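Long-range contacts in quinonprotein alcohol dehydrogenase-like protein (Bacteroides thetaiotaomicron VPI-5482, PDB 4R5O), which is of unknown function but binds calcium and joins an immunoglobulin-like beta-sandwich domain to a seven-bladed beta-propeller of the YVTN repeat family: residues L30-T35 / F94-N99; D70-A75 / Q124-S129; I230-K235 / I303-T308; V248-V253 / T268-I273; G347-Y352 / P363-E368. One frame throughout, in Å; residues are numbered along the deposited sequence.

Contact 1 (L30-T35 / F94-N99)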
# COMPACT_ATOMS: atom_id res chain seq x y z
N LEU A 30 -10.42 -17.45 -14.18
CA LEU A 30 -10.52 -16.73 -15.46
C LEU A 30 -9.36 -15.77 -15.66
O LEU A 30 -8.78 -15.30 -14.68
CB LEU A 30 -11.84 -15.92 -15.54
CG LEU A 30 -13.14 -16.71 -15.46
CD1 LEU A 30 -13.79 -16.59 -14.04
CD2 LEU A 30 -14.09 -16.27 -16.57
N GLU A 31 -9.06 -15.43 -16.91
CA GLU A 31 -8.05 -14.42 -17.21
C GLU A 31 -8.66 -13.04 -17.09
O GLU A 31 -9.87 -12.90 -17.27
CB GLU A 31 -7.42 -14.60 -18.61
CG GLU A 31 -6.72 -15.93 -18.86
CD GLU A 31 -5.53 -16.29 -17.99
OE1 GLU A 31 -4.81 -15.37 -17.53
OE2 GLU A 31 -5.28 -17.50 -17.82
N LEU A 32 -7.83 -12.02 -16.82
CA LEU A 32 -8.31 -10.64 -16.82
C LEU A 32 -8.80 -10.34 -18.24
O LEU A 32 -8.16 -10.74 -19.21
CB LEU A 32 -7.23 -9.64 -16.35
CG LEU A 32 -6.89 -9.68 -14.86
CD1 LEU A 32 -5.56 -9.01 -14.58
CD2 LEU A 32 -8.02 -9.10 -14.01
N GLY A 33 -10.01 -9.81 -18.33
CA GLY A 33 -10.62 -9.54 -19.63
C GLY A 33 -11.67 -10.57 -20.03
O GLY A 33 -12.53 -10.25 -20.86
N GLU A 34 -11.63 -11.80 -19.45
CA GLU A 34 -12.60 -12.86 -19.73
C GLU A 34 -13.91 -12.60 -18.98
O GLU A 34 -13.94 -11.82 -18.03
CB GLU A 34 -12.06 -14.24 -19.37
CG GLU A 34 -10.84 -14.68 -20.16
CD GLU A 34 -10.40 -16.13 -20.00
OE1 GLU A 34 -11.01 -16.89 -19.20
OE2 GLU A 34 -9.45 -16.53 -20.71
N THR A 35 -15.00 -13.26 -19.43
CA THR A 35 -16.33 -13.13 -18.83
C THR A 35 -16.79 -14.50 -18.32
O THR A 35 -16.74 -15.49 -19.06
CB THR A 35 -17.33 -12.54 -19.84
OG1 THR A 35 -16.84 -11.28 -20.31
CG2 THR A 35 -18.72 -12.34 -19.25
N PHE A 94 -15.22 -18.10 -7.82
CA PHE A 94 -14.45 -17.70 -8.99
C PHE A 94 -13.39 -16.70 -8.58
O PHE A 94 -13.50 -16.06 -7.52
CB PHE A 94 -15.34 -17.15 -10.11
CG PHE A 94 -16.06 -15.86 -9.86
CD1 PHE A 94 -17.34 -15.86 -9.32
CD2 PHE A 94 -15.52 -14.66 -10.26
CE1 PHE A 94 -18.04 -14.67 -9.17
CE2 PHE A 94 -16.22 -13.47 -10.09
CZ PHE A 94 -17.48 -13.49 -9.56
N SER A 95 -12.33 -16.63 -9.38
CA SER A 95 -11.19 -15.74 -9.18
C SER A 95 -10.52 -15.47 -10.49
O SER A 95 -10.70 -16.22 -11.44
CB SER A 95 -10.21 -16.35 -8.17
OG SER A 95 -9.69 -17.58 -8.65
N SER A 96 -9.74 -14.40 -10.55
CA SER A 96 -8.96 -13.99 -11.71
C SER A 96 -7.56 -14.59 -11.65
O SER A 96 -7.01 -14.74 -10.56
CB SER A 96 -8.86 -12.46 -11.77
OG SER A 96 -8.36 -11.92 -10.56
N ASN A 97 -6.99 -14.93 -12.80
CA ASN A 97 -5.62 -15.43 -12.89
C ASN A 97 -4.73 -14.23 -13.15
O ASN A 97 -4.42 -13.89 -14.30
CB ASN A 97 -5.49 -16.53 -13.98
CG ASN A 97 -4.09 -17.09 -14.12
OD1 ASN A 97 -3.32 -17.18 -13.16
ND2 ASN A 97 -3.73 -17.50 -15.32
N HIS A 98 -4.39 -13.51 -12.08
CA HIS A 98 -3.57 -12.31 -12.19
C HIS A 98 -2.21 -12.54 -11.48
O HIS A 98 -2.08 -13.45 -10.66
CB HIS A 98 -4.30 -11.08 -11.63
CG HIS A 98 -4.63 -11.18 -10.18
ND1 HIS A 98 -5.79 -11.79 -9.74
CD2 HIS A 98 -3.92 -10.77 -9.10
CE1 HIS A 98 -5.75 -11.72 -8.42
NE2 HIS A 98 -4.64 -11.11 -7.99
N ASN A 99 -1.21 -11.71 -11.83
CA ASN A 99 0.12 -11.77 -11.27
C ASN A 99 0.53 -10.36 -10.84
O ASN A 99 0.77 -9.48 -11.69
CB ASN A 99 1.09 -12.38 -12.31
CG ASN A 99 2.50 -12.65 -11.84
OD1 ASN A 99 2.91 -12.37 -10.71
ND2 ASN A 99 3.28 -13.22 -12.72
O HOH W 1 -5.19 -12.70 -16.50
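L30 pairs with S96 in parallel register, and the backbone of L30 is satisfied at both ends: its N donates to S95 O (3.0 Å), while L30 O accepts from N97 N (2.6 Å). One residue on, the polar side chains take over. N97 ND2 gives a straight bond to E31 OE2 (2.9 Å, 166° at the hydrogen); the acceptor lies in the amide plane of N97, and the donor meets OE2 on its syn side, tilted out of the carboxylate plane. The E31 chain is bent at chi2 (-61°), which lays its carboxylate alongside the amide with the two planes steeply inclined. The other carboxylate oxygen is held by a water, which donates to E31 OE1 and to N97 O and accepts from L32 N (2.7 Å from the water oxygen), so the water links E31, L32 and N97. S96 OG lies 2.7 Å from H98 ND1, in a bond either could donate, and also bonds C73 N. Beyond it, L32 CD1 rests on H98 CB (3.8 Å). Strand 28-31 is the outermost strand, within this chain, of the immunoglobulin-like domain's mixed sheet and runs parallel to 86-97, whose other flank is strand 74-83; F94 meets Y67 edge-to-face beside strand 35-38.

Contact 2 (D70-A75 / Q124-S129)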
# COMPACT_ATOMS: atom_id res chain seq x y z
N ASP A 70 -12.87 -7.95 -15.13
CA ASP A 70 -12.15 -6.77 -15.62
C ASP A 70 -11.24 -6.19 -14.51
O ASP A 70 -10.56 -5.19 -14.73
CB ASP A 70 -13.15 -5.72 -16.15
CG ASP A 70 -14.26 -5.28 -15.20
OD1 ASP A 70 -14.25 -5.72 -14.01
OD2 ASP A 70 -15.15 -4.51 -15.65
N ASN A 71 -11.16 -6.88 -13.37
CA ASN A 71 -10.32 -6.48 -12.25
C ASN A 71 -9.80 -7.69 -11.45
O ASN A 71 -10.53 -8.66 -11.34
CB ASN A 71 -11.13 -5.56 -11.32
CG ASN A 71 -10.34 -4.37 -10.80
OD1 ASN A 71 -9.86 -3.54 -11.58
ND2 ASN A 71 -10.29 -4.18 -9.47
N PRO A 72 -8.58 -7.67 -10.85
CA PRO A 72 -8.19 -8.79 -9.97
C PRO A 72 -9.27 -9.00 -8.92
O PRO A 72 -9.67 -8.03 -8.28
CB PRO A 72 -6.86 -8.32 -9.36
CG PRO A 72 -6.34 -7.34 -10.31
CD PRO A 72 -7.55 -6.62 -10.83
N CYS A 73 -9.80 -10.24 -8.80
CA CYS A 73 -10.89 -10.52 -7.87
C CYS A 73 -10.87 -11.97 -7.43
O CYS A 73 -10.17 -12.79 -7.99
CB CYS A 73 -12.24 -10.19 -8.50
SG CYS A 73 -12.70 -11.23 -9.93
N ARG A 74 -11.67 -12.26 -6.41
CA ARG A 74 -11.99 -13.55 -5.81
C ARG A 74 -13.37 -13.36 -5.23
O ARG A 74 -13.64 -12.30 -4.65
CB ARG A 74 -10.94 -14.07 -4.79
CG ARG A 74 -10.78 -13.25 -3.58
CD ARG A 74 -10.11 -13.99 -2.45
NE ARG A 74 -10.03 -13.09 -1.29
CZ ARG A 74 -9.60 -13.42 -0.09
NH1 ARG A 74 -9.20 -14.66 0.16
NH2 ARG A 74 -9.57 -12.52 0.88
N ALA A 75 -14.29 -14.30 -5.48
CA ALA A 75 -15.68 -14.20 -5.04
C ALA A 75 -16.32 -15.57 -4.87
O ALA A 75 -15.94 -16.52 -5.54
CB ALA A 75 -16.49 -13.38 -6.03
N GLN A 124 -8.30 -0.23 -10.58
CA GLN A 124 -8.64 0.57 -9.42
C GLN A 124 -9.35 -0.26 -8.37
O GLN A 124 -10.23 -1.05 -8.69
CB GLN A 124 -9.52 1.77 -9.80
CG GLN A 124 -8.79 2.83 -10.62
CD GLN A 124 -9.64 4.04 -10.89
OE1 GLN A 124 -10.86 4.06 -10.65
NE2 GLN A 124 -9.03 5.09 -11.40
N ASP A 125 -8.95 -0.06 -7.10
CA ASP A 125 -9.53 -0.64 -5.89
C ASP A 125 -9.54 -2.18 -5.97
O ASP A 125 -10.57 -2.83 -5.85
CB ASP A 125 -10.96 -0.09 -5.67
CG ASP A 125 -11.58 -0.36 -4.32
OD1 ASP A 125 -10.84 -0.78 -3.40
OD2 ASP A 125 -12.80 -0.10 -4.16
N CYS A 126 -8.36 -2.75 -6.09
CA CYS A 126 -8.12 -4.18 -6.10
C CYS A 126 -8.35 -4.75 -4.70
O CYS A 126 -8.53 -5.96 -4.53
CB CYS A 126 -6.71 -4.47 -6.59
SG CYS A 126 -6.42 -4.03 -8.33
N TYR A 127 -8.31 -3.89 -3.68
CA TYR A 127 -8.49 -4.34 -2.31
C TYR A 127 -9.94 -4.80 -2.11
O TYR A 127 -10.15 -5.87 -1.57
CB TYR A 127 -8.09 -3.25 -1.31
CG TYR A 127 -8.26 -3.70 0.12
CD1 TYR A 127 -7.29 -4.50 0.73
CD2 TYR A 127 -9.41 -3.39 0.84
CE1 TYR A 127 -7.46 -4.96 2.04
CE2 TYR A 127 -9.59 -3.85 2.13
CZ TYR A 127 -8.61 -4.61 2.74
OH TYR A 127 -8.85 -5.02 4.02
N ALA A 128 -10.91 -4.02 -2.58
CA ALA A 128 -12.32 -4.36 -2.45
C ALA A 128 -12.67 -5.66 -3.21
O ALA A 128 -13.12 -6.61 -2.57
CB ALA A 128 -13.19 -3.20 -2.95
N SER A 129 -12.41 -5.71 -4.57
CA SER A 129 -12.73 -6.83 -5.46
C SER A 129 -12.09 -8.17 -4.99
O SER A 129 -12.70 -9.22 -5.23
CB SER A 129 -12.34 -6.55 -6.91
OG SER A 129 -10.99 -6.17 -7.13
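S129 OG is gripped from two directions: it donates to P72 O (2.6 Å), nearly in line with that carbonyl, and accepts from N71 ND2 (3.2 Å), lying close to the amide plane of N71. The same ND2 gives a second bond to Q124 O (3.2 Å), a more bent one at 142°, with the donor well above the plane of the Q124 carbonyl. N71 thus spans the segment 124-129: one amide nitrogen bonds Q124, just ahead of the N-cap D125, and S129, the last residue of the helical turn. An alanine here would probably leave Q124 O and S129 OG without their amide donor, the hydroxyl then held by P72 O alone of these two groups. Beside these bonds P72 CD meets C126 SG (3.8 Å) in apolar packing, and C73 CB lies against S129 O (3.4 Å). At the far end R74 N makes a weak bond to S129 O (3.4 Å), while the R74 guanidinium bonds L130 O through NE and lies in a cation-pi contact with Y176. D125 OD1 caps the short helix 126-129 through a weak bond from A128 N and is also bonded to T111 OG1. Where the immunoglobulin-like domain meets the loop and short helix that follow strand 121-123 of the propeller, one hydroxyl therefore both donates and accepts, and one amide NH2 serves two acceptors.

Contact 3 (I230-K235 / I303-T308)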
# COMPACT_ATOMS: atom_id res chain seq x y z
N ILE A 230 13.71 3.97 10.81
CA ILE A 230 14.43 2.85 10.21
C ILE A 230 15.09 2.06 11.32
O ILE A 230 15.38 2.63 12.39
CB ILE A 230 15.47 3.32 9.14
CG1 ILE A 230 15.85 2.18 8.15
CG2 ILE A 230 16.70 4.02 9.77
CD1 ILE A 230 16.66 2.54 6.95
N ILE A 231 15.32 0.76 11.09
CA ILE A 231 16.07 -0.08 12.02
C ILE A 231 17.50 -0.10 11.51
O ILE A 231 17.72 -0.36 10.32
CB ILE A 231 15.48 -1.51 12.24
CG1 ILE A 231 13.98 -1.50 12.55
CG2 ILE A 231 16.28 -2.30 13.28
CD1 ILE A 231 13.50 -0.70 13.70
N TYR A 232 18.46 0.20 12.39
CA TYR A 232 19.86 0.23 12.02
C TYR A 232 20.70 -0.09 13.22
O TYR A 232 20.62 0.62 14.23
CB TYR A 232 20.22 1.61 11.44
CG TYR A 232 21.62 1.75 10.89
CD1 TYR A 232 22.11 0.85 9.94
CD2 TYR A 232 22.37 2.89 11.16
CE1 TYR A 232 23.36 1.01 9.37
CE2 TYR A 232 23.62 3.09 10.56
CZ TYR A 232 24.10 2.15 9.65
OH TYR A 232 25.30 2.33 8.98
N ASN A 233 21.51 -1.18 13.11
CA ASN A 233 22.43 -1.65 14.15
C ASN A 233 21.79 -1.67 15.54
O ASN A 233 22.31 -1.04 16.47
CB ASN A 233 23.70 -0.80 14.19
CG ASN A 233 24.79 -1.33 13.32
OD1 ASN A 233 24.76 -1.20 12.08
ND2 ASN A 233 25.75 -1.98 13.96
N GLY A 234 20.67 -2.39 15.64
CA GLY A 234 19.95 -2.58 16.89
C GLY A 234 19.23 -1.36 17.42
O GLY A 234 18.70 -1.41 18.54
N LYS A 235 19.16 -0.28 16.61
CA LYS A 235 18.51 0.97 17.00
C LYS A 235 17.38 1.36 16.06
O LYS A 235 17.39 0.99 14.89
CB LYS A 235 19.52 2.15 17.05
CG LYS A 235 20.77 1.96 17.92
CD LYS A 235 20.47 1.77 19.39
CE LYS A 235 21.75 1.51 20.16
NZ LYS A 235 21.52 1.41 21.63
N ILE A 303 25.18 7.76 7.94
CA ILE A 303 25.19 7.31 9.33
C ILE A 303 25.88 5.97 9.30
O ILE A 303 25.34 5.00 8.75
CB ILE A 303 23.78 7.27 10.00
CG1 ILE A 303 22.95 8.57 9.71
CG2 ILE A 303 23.91 6.98 11.51
CD1 ILE A 303 21.38 8.58 10.11
N LYS A 304 27.12 5.91 9.82
CA LYS A 304 27.85 4.66 9.76
C LYS A 304 27.36 3.74 10.91
O LYS A 304 26.60 4.18 11.78
CB LYS A 304 29.36 4.91 9.79
CG LYS A 304 29.90 5.82 8.68
CD LYS A 304 31.40 6.02 8.86
CE LYS A 304 32.05 6.94 7.87
NZ LYS A 304 33.52 7.03 8.10
N ASN A 305 27.77 2.45 10.88
CA ASN A 305 27.45 1.41 11.86
C ASN A 305 27.75 1.85 13.31
O ASN A 305 27.04 1.44 14.23
CB ASN A 305 28.25 0.11 11.56
CG ASN A 305 27.99 -0.56 10.21
OD1 ASN A 305 27.23 -0.07 9.33
ND2 ASN A 305 28.64 -1.71 10.00
N ASP A 306 28.79 2.65 13.51
CA ASP A 306 29.17 3.08 14.85
C ASP A 306 28.48 4.43 15.20
O ASP A 306 28.77 5.03 16.24
CB ASP A 306 30.70 3.19 14.98
CG ASP A 306 31.41 4.18 14.06
OD1 ASP A 306 30.72 4.78 13.18
OD2 ASP A 306 32.63 4.37 14.23
N PHE A 307 27.57 4.87 14.31
CA PHE A 307 26.72 6.06 14.39
C PHE A 307 27.57 7.37 14.34
O PHE A 307 27.11 8.45 14.78
CB PHE A 307 25.80 6.02 15.64
CG PHE A 307 24.56 5.16 15.44
CD1 PHE A 307 24.64 3.91 14.81
CD2 PHE A 307 23.34 5.56 15.94
CE1 PHE A 307 23.51 3.13 14.61
CE2 PHE A 307 22.19 4.76 15.77
CZ PHE A 307 22.29 3.56 15.09
N THR A 308 28.76 7.28 13.68
CA THR A 308 29.56 8.46 13.35
C THR A 308 28.92 9.01 12.05
O THR A 308 28.29 8.26 11.31
CB THR A 308 31.08 8.20 13.28
OG1 THR A 308 31.35 7.22 12.28
CG2 THR A 308 31.67 7.78 14.60
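Two turns of neighbouring beta-hairpins meet here: the type I' turn Y232-K235, joining strands 228-232 and 235-239, and the type I turn K304-F307, between strands 297-303 and 309-314 of the next sheet of the propeller. Y232 reaches from one turn to the other. Its CG lies anti to the backbone N (chi1 -174°), which carries the ring across to the second turn, where Y232 OH donates to I303 O (2.7 Å) and also bonds N287 ND2. Along the way Y232 CE2 touches I303 CG2 (4.0 Å). The ring of F307 runs past that of Y232 in the opposite direction; the planes are only 16° apart, yet the centroids of the Y232 and F307 rings are separated by 5.6 Å, so they hardly overlap and touch mainly through Y232 CD2 and F307 CE1 (3.6 Å). Y232 O lies at the edge of the F307 ring, in its plane, and K235 CG packs against F307 CZ (3.6 Å) before the lysine leads away to D252. Farther out, N233 OD1 lies 3.8 Å from N305 CB. A phenylalanine in place of Y232 would probably leave I303 O and N287 ND2 without their shared hydroxyl partner. The hydroxyl donates to I303 O, so its bond with N287 ND2 uses it as acceptor; both its roles are filled at the end of a largely apolar aromatic contact.

Contact 4 (V248-V253 / T268-I273). With CA (calcium ion), chain K.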
# COMPACT_ATOMS: atom_id res chain seq x y z
N VAL A 248 17.78 14.22 14.90
CA VAL A 248 17.48 12.79 14.72
C VAL A 248 17.68 12.15 16.08
O VAL A 248 18.66 12.46 16.77
CB VAL A 248 18.31 12.10 13.59
CG1 VAL A 248 18.20 10.58 13.65
CG2 VAL A 248 17.91 12.59 12.22
N LYS A 249 16.72 11.33 16.50
CA LYS A 249 16.79 10.63 17.78
C LYS A 249 16.73 9.14 17.56
O LYS A 249 16.09 8.69 16.62
CB LYS A 249 15.66 11.08 18.69
CG LYS A 249 15.80 12.56 19.04
CD LYS A 249 14.67 13.07 19.88
CE LYS A 249 14.64 14.57 19.85
NZ LYS A 249 14.23 15.05 18.51
N TYR A 250 17.45 8.38 18.38
CA TYR A 250 17.36 6.93 18.23
C TYR A 250 17.06 6.30 19.61
O TYR A 250 17.33 6.89 20.66
CB TYR A 250 18.59 6.30 17.57
CG TYR A 250 19.90 6.41 18.32
CD1 TYR A 250 20.28 5.45 19.26
CD2 TYR A 250 20.82 7.40 17.99
CE1 TYR A 250 21.50 5.52 19.90
CE2 TYR A 250 22.06 7.47 18.63
CZ TYR A 250 22.40 6.52 19.58
OH TYR A 250 23.61 6.60 20.24
N TYR A 251 16.42 5.14 19.55
CA TYR A 251 15.99 4.29 20.66
C TYR A 251 16.60 2.91 20.46
O TYR A 251 17.02 2.58 19.35
CB TYR A 251 14.44 4.24 20.72
CG TYR A 251 13.77 5.60 20.84
CD1 TYR A 251 13.62 6.43 19.72
CD2 TYR A 251 13.22 6.03 22.05
CE1 TYR A 251 13.05 7.69 19.83
CE2 TYR A 251 12.60 7.28 22.15
CZ TYR A 251 12.51 8.11 21.04
OH TYR A 251 11.92 9.35 21.11
N ASP A 252 16.67 2.11 21.52
CA ASP A 252 17.22 0.76 21.42
C ASP A 252 16.08 -0.21 21.11
O ASP A 252 15.06 -0.17 21.82
CB ASP A 252 17.96 0.39 22.71
CG ASP A 252 18.66 -0.93 22.67
OD1 ASP A 252 19.75 -1.00 22.07
OD2 ASP A 252 18.13 -1.90 23.26
N VAL A 253 16.22 -1.05 20.06
CA VAL A 253 15.18 -2.00 19.64
C VAL A 253 14.84 -2.95 20.80
O VAL A 253 13.67 -3.13 21.10
CB VAL A 253 15.60 -2.77 18.35
CG1 VAL A 253 14.71 -3.98 18.06
CG2 VAL A 253 15.65 -1.84 17.14
N THR A 268 18.49 8.98 22.46
CA THR A 268 19.78 9.62 22.19
C THR A 268 19.66 10.43 20.94
O THR A 268 19.05 9.96 19.98
CB THR A 268 20.85 8.55 22.08
OG1 THR A 268 20.75 7.68 23.19
CG2 THR A 268 22.24 9.13 21.93
N GLU A 269 20.25 11.61 20.92
CA GLU A 269 20.26 12.48 19.74
C GLU A 269 21.54 12.31 18.96
O GLU A 269 22.60 12.07 19.54
CB GLU A 269 20.09 13.97 20.12
CG GLU A 269 18.73 14.35 20.69
CD GLU A 269 18.62 15.81 21.11
OE1 GLU A 269 19.67 16.48 21.24
OE2 GLU A 269 17.48 16.26 21.38
N LEU A 270 21.42 12.42 17.64
CA LEU A 270 22.51 12.47 16.67
C LEU A 270 22.65 13.89 16.21
O LEU A 270 21.65 14.61 16.22
CB LEU A 270 22.30 11.49 15.47
CG LEU A 270 22.44 9.99 15.73
CD1 LEU A 270 22.10 9.21 14.48
CD2 LEU A 270 23.85 9.62 16.20
N ASP A 271 23.85 14.34 15.83
CA ASP A 271 24.06 15.72 15.38
C ASP A 271 23.56 15.83 13.92
O ASP A 271 24.35 15.91 12.99
CB ASP A 271 25.54 16.13 15.52
CG ASP A 271 25.87 17.60 15.25
OD1 ASP A 271 24.93 18.46 15.29
OD2 ASP A 271 27.06 17.91 15.04
N ILE A 272 22.21 15.79 13.75
CA ILE A 272 21.49 15.90 12.48
C ILE A 272 20.27 16.77 12.74
O ILE A 272 19.26 16.26 13.24
CB ILE A 272 21.12 14.53 11.82
CG1 ILE A 272 22.31 13.55 11.74
CG2 ILE A 272 20.46 14.75 10.41
CD1 ILE A 272 21.95 12.11 11.51
N ILE A 273 20.38 18.08 12.44
CA ILE A 273 19.30 19.05 12.60
C ILE A 273 18.30 18.85 11.49
O ILE A 273 18.65 18.91 10.32
CB ILE A 273 19.79 20.54 12.65
CG1 ILE A 273 21.09 20.81 13.49
CG2 ILE A 273 18.64 21.55 12.88
CD1 ILE A 273 21.04 20.48 14.87
CA CA K . 21.16 -2.96 21.44
O HOH W 2 20.01 -3.78 23.25
O HOH W 3 22.88 -1.89 19.42
O HOH W 4 22.04 -1.91 23.61
O HOH W 5 19.53 -4.53 19.82
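Y250 and T268 make the close-packed side of this antiparallel pair. The Y250 CG sits between its backbone N and carbonyl carbon (chi1 64°), swinging the ring beside T268, whose CB lies over one face in a CH-pi contact, 3.8 Å from the Y250 ring centroid and 19° off the normal. At the ring edge L270 CD2 meets Y250 CE2 (3.7 Å). Farther along, V248 CG2 packs on I272 CB (3.8 Å). Reciprocal bonds, Y250 N to T268 O (2.8 Å) and T268 N to Y250 O, fix the register; V248 O accepts from L270 N, and V248 N donates to I272 O beyond the corner at D271, so V248 bonds strands on both sides of it. The K249 and E269 face is looser. Their side chains run side by side, but K249 NZ stays 4.5 Å from E269 OE2, beyond a salt bridge, and is satisfied instead by D240 OD2 and K247 O. At the end of strand 246-252, D252 OD1 binds a calcium ion (2.5 Å) that also carries four waters, one of which donates to D252 OD2 (2.7 Å from the water oxygen). OD1 also accepts from K235 NZ, and OD2 accepts from E255 N, capping the helix that begins at V253. Ion, lysine and helix end all draw on one carboxylate, which probably spreads its negative charge and limits its rotation.

Contact 5 (G347-Y352 / P363-E368)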
# COMPACT_ATOMS: atom_id res chain seq x y z
N GLY A 347 10.89 20.56 -7.57
CA GLY A 347 10.32 19.38 -8.22
C GLY A 347 11.29 18.69 -9.15
O GLY A 347 10.86 17.94 -10.04
N ALA A 348 12.60 18.94 -8.97
CA ALA A 348 13.69 18.31 -9.72
C ALA A 348 14.19 17.09 -8.94
O ALA A 348 14.05 17.03 -7.72
CB ALA A 348 14.83 19.29 -9.98
N ILE A 349 14.74 16.10 -9.65
CA ILE A 349 15.26 14.90 -9.04
C ILE A 349 16.74 14.92 -9.28
O ILE A 349 17.19 15.22 -10.38
CB ILE A 349 14.54 13.62 -9.57
CG1 ILE A 349 13.07 13.62 -9.07
CG2 ILE A 349 15.24 12.31 -9.14
CD1 ILE A 349 12.17 12.90 -9.89
N TYR A 350 17.47 14.68 -8.20
CA TYR A 350 18.91 14.55 -8.18
C TYR A 350 19.27 13.10 -7.96
O TYR A 350 18.62 12.42 -7.16
CB TYR A 350 19.50 15.46 -7.11
CG TYR A 350 19.45 16.93 -7.46
CD1 TYR A 350 18.30 17.68 -7.23
CD2 TYR A 350 20.56 17.57 -8.00
CE1 TYR A 350 18.24 19.03 -7.57
CE2 TYR A 350 20.51 18.93 -8.33
CZ TYR A 350 19.35 19.65 -8.11
OH TYR A 350 19.29 21.00 -8.41
N LYS A 351 20.26 12.61 -8.72
CA LYS A 351 20.80 11.25 -8.58
C LYS A 351 22.14 11.38 -7.89
O LYS A 351 23.13 11.74 -8.54
CB LYS A 351 20.90 10.53 -9.94
CG LYS A 351 21.49 9.14 -9.82
CD LYS A 351 21.46 8.32 -11.11
CE LYS A 351 22.47 8.68 -12.15
NZ LYS A 351 22.34 7.78 -13.33
N TYR A 352 22.16 11.19 -6.56
CA TYR A 352 23.38 11.28 -5.77
C TYR A 352 24.12 9.97 -5.83
O TYR A 352 23.59 8.92 -5.51
CB TYR A 352 23.10 11.67 -4.31
CG TYR A 352 24.33 11.67 -3.42
CD1 TYR A 352 25.41 12.53 -3.67
CD2 TYR A 352 24.40 10.86 -2.29
CE1 TYR A 352 26.54 12.54 -2.85
CE2 TYR A 352 25.52 10.87 -1.46
CZ TYR A 352 26.59 11.71 -1.74
OH TYR A 352 27.70 11.75 -0.93
N PRO A 363 20.40 18.49 -11.77
CA PRO A 363 19.40 17.43 -11.59
C PRO A 363 19.53 16.32 -12.62
O PRO A 363 20.02 16.56 -13.72
CB PRO A 363 18.05 18.15 -11.80
CG PRO A 363 18.34 19.57 -11.72
CD PRO A 363 19.75 19.75 -12.17
N PHE A 364 19.11 15.12 -12.23
CA PHE A 364 19.06 13.96 -13.10
C PHE A 364 17.81 14.08 -13.97
O PHE A 364 17.86 13.80 -15.18
CB PHE A 364 19.07 12.67 -12.26
CG PHE A 364 18.62 11.41 -12.96
CD1 PHE A 364 19.39 10.84 -13.97
CD2 PHE A 364 17.47 10.75 -12.55
CE1 PHE A 364 18.98 9.68 -14.61
CE2 PHE A 364 17.06 9.58 -13.19
CZ PHE A 364 17.81 9.05 -14.22
N ILE A 365 16.70 14.53 -13.34
CA ILE A 365 15.42 14.82 -13.95
C ILE A 365 15.08 16.26 -13.58
O ILE A 365 14.93 16.57 -12.40
CB ILE A 365 14.31 13.81 -13.57
CG1 ILE A 365 14.70 12.40 -14.04
CG2 ILE A 365 12.97 14.23 -14.18
CD1 ILE A 365 13.91 11.31 -13.41
N ALA A 366 15.00 17.13 -14.59
CA ALA A 366 14.69 18.55 -14.45
C ALA A 366 13.26 18.77 -13.94
O ALA A 366 12.37 17.96 -14.19
CB ALA A 366 14.87 19.25 -15.78
N ALA A 367 13.06 19.89 -13.25
CA ALA A 367 11.75 20.28 -12.76
C ALA A 367 10.89 20.84 -13.91
O ALA A 367 11.44 21.33 -14.90
CB ALA A 367 11.91 21.33 -11.66
N GLU A 368 9.57 20.75 -13.79
CA GLU A 368 8.61 21.33 -14.72
C GLU A 368 7.84 22.40 -13.98
O GLU A 368 7.39 22.14 -12.86
CB GLU A 368 7.69 20.27 -15.36
CG GLU A 368 8.13 19.75 -16.73
CD GLU A 368 9.39 18.90 -16.81
OE1 GLU A 368 9.58 18.00 -15.96
OE2 GLU A 368 10.13 19.06 -17.81
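I349 forms a classic beta bulge with F364 and I365. I349 N donates to I365 O (2.8 Å, 173° at the hydrogen), and I349 O accepts twice, from F364 N (2.7 Å) and from I365 N (3.1 Å). P363 CA sits above one face of the Y350 ring, 3.9 Å from its centroid, in a CH-pi contact, while P363 CG lies near the tyrosine hydroxyl. K351 CB touches F364 CB (3.6 Å); K351 CD lies over one face of the F364 ring, and the bend at chi3 (76°) turns CE and NZ along the ring, toward CD1 and CE1. A348 CB meets A367 CB (3.9 Å), and I349 CB faces I365 CB (4.0 Å). A second layer sets these groups: F316 stacks with Y350, Y341 meets the F364 ring, and L386 touches both I349 and I365. Strand 349-353 pairs with 339-343 on one side in this propeller sheet, and segment 363-368 adds a single bridge on its other side before strand 371-379 of the following sheet.

Overall arrangement
Contacts 1 and 2 adjoin, their centres 10 Å apart, and are joined by a probable hydrogen bond between F94 O and A75 N (2.8 Å); together they run from the edge of the immunoglobulin-like sheet to the propeller. Contacts 3 and 4 form a second pair, centres again 10 Å apart, with contact 4 nested in the loop that contact 3 closes. There G234 O and V253 N (2.9 Å) make a probable hydrogen bond next to the calcium ligand D252, and F307 meets Y250 edge-to-face. Contact 5 stands apart, its centre 28 Å from that of contact 3; its K351 side chain lies about 9 Å from that of calcium-binding D356. Centres of contacts 1 and 4 are 49 Å apart.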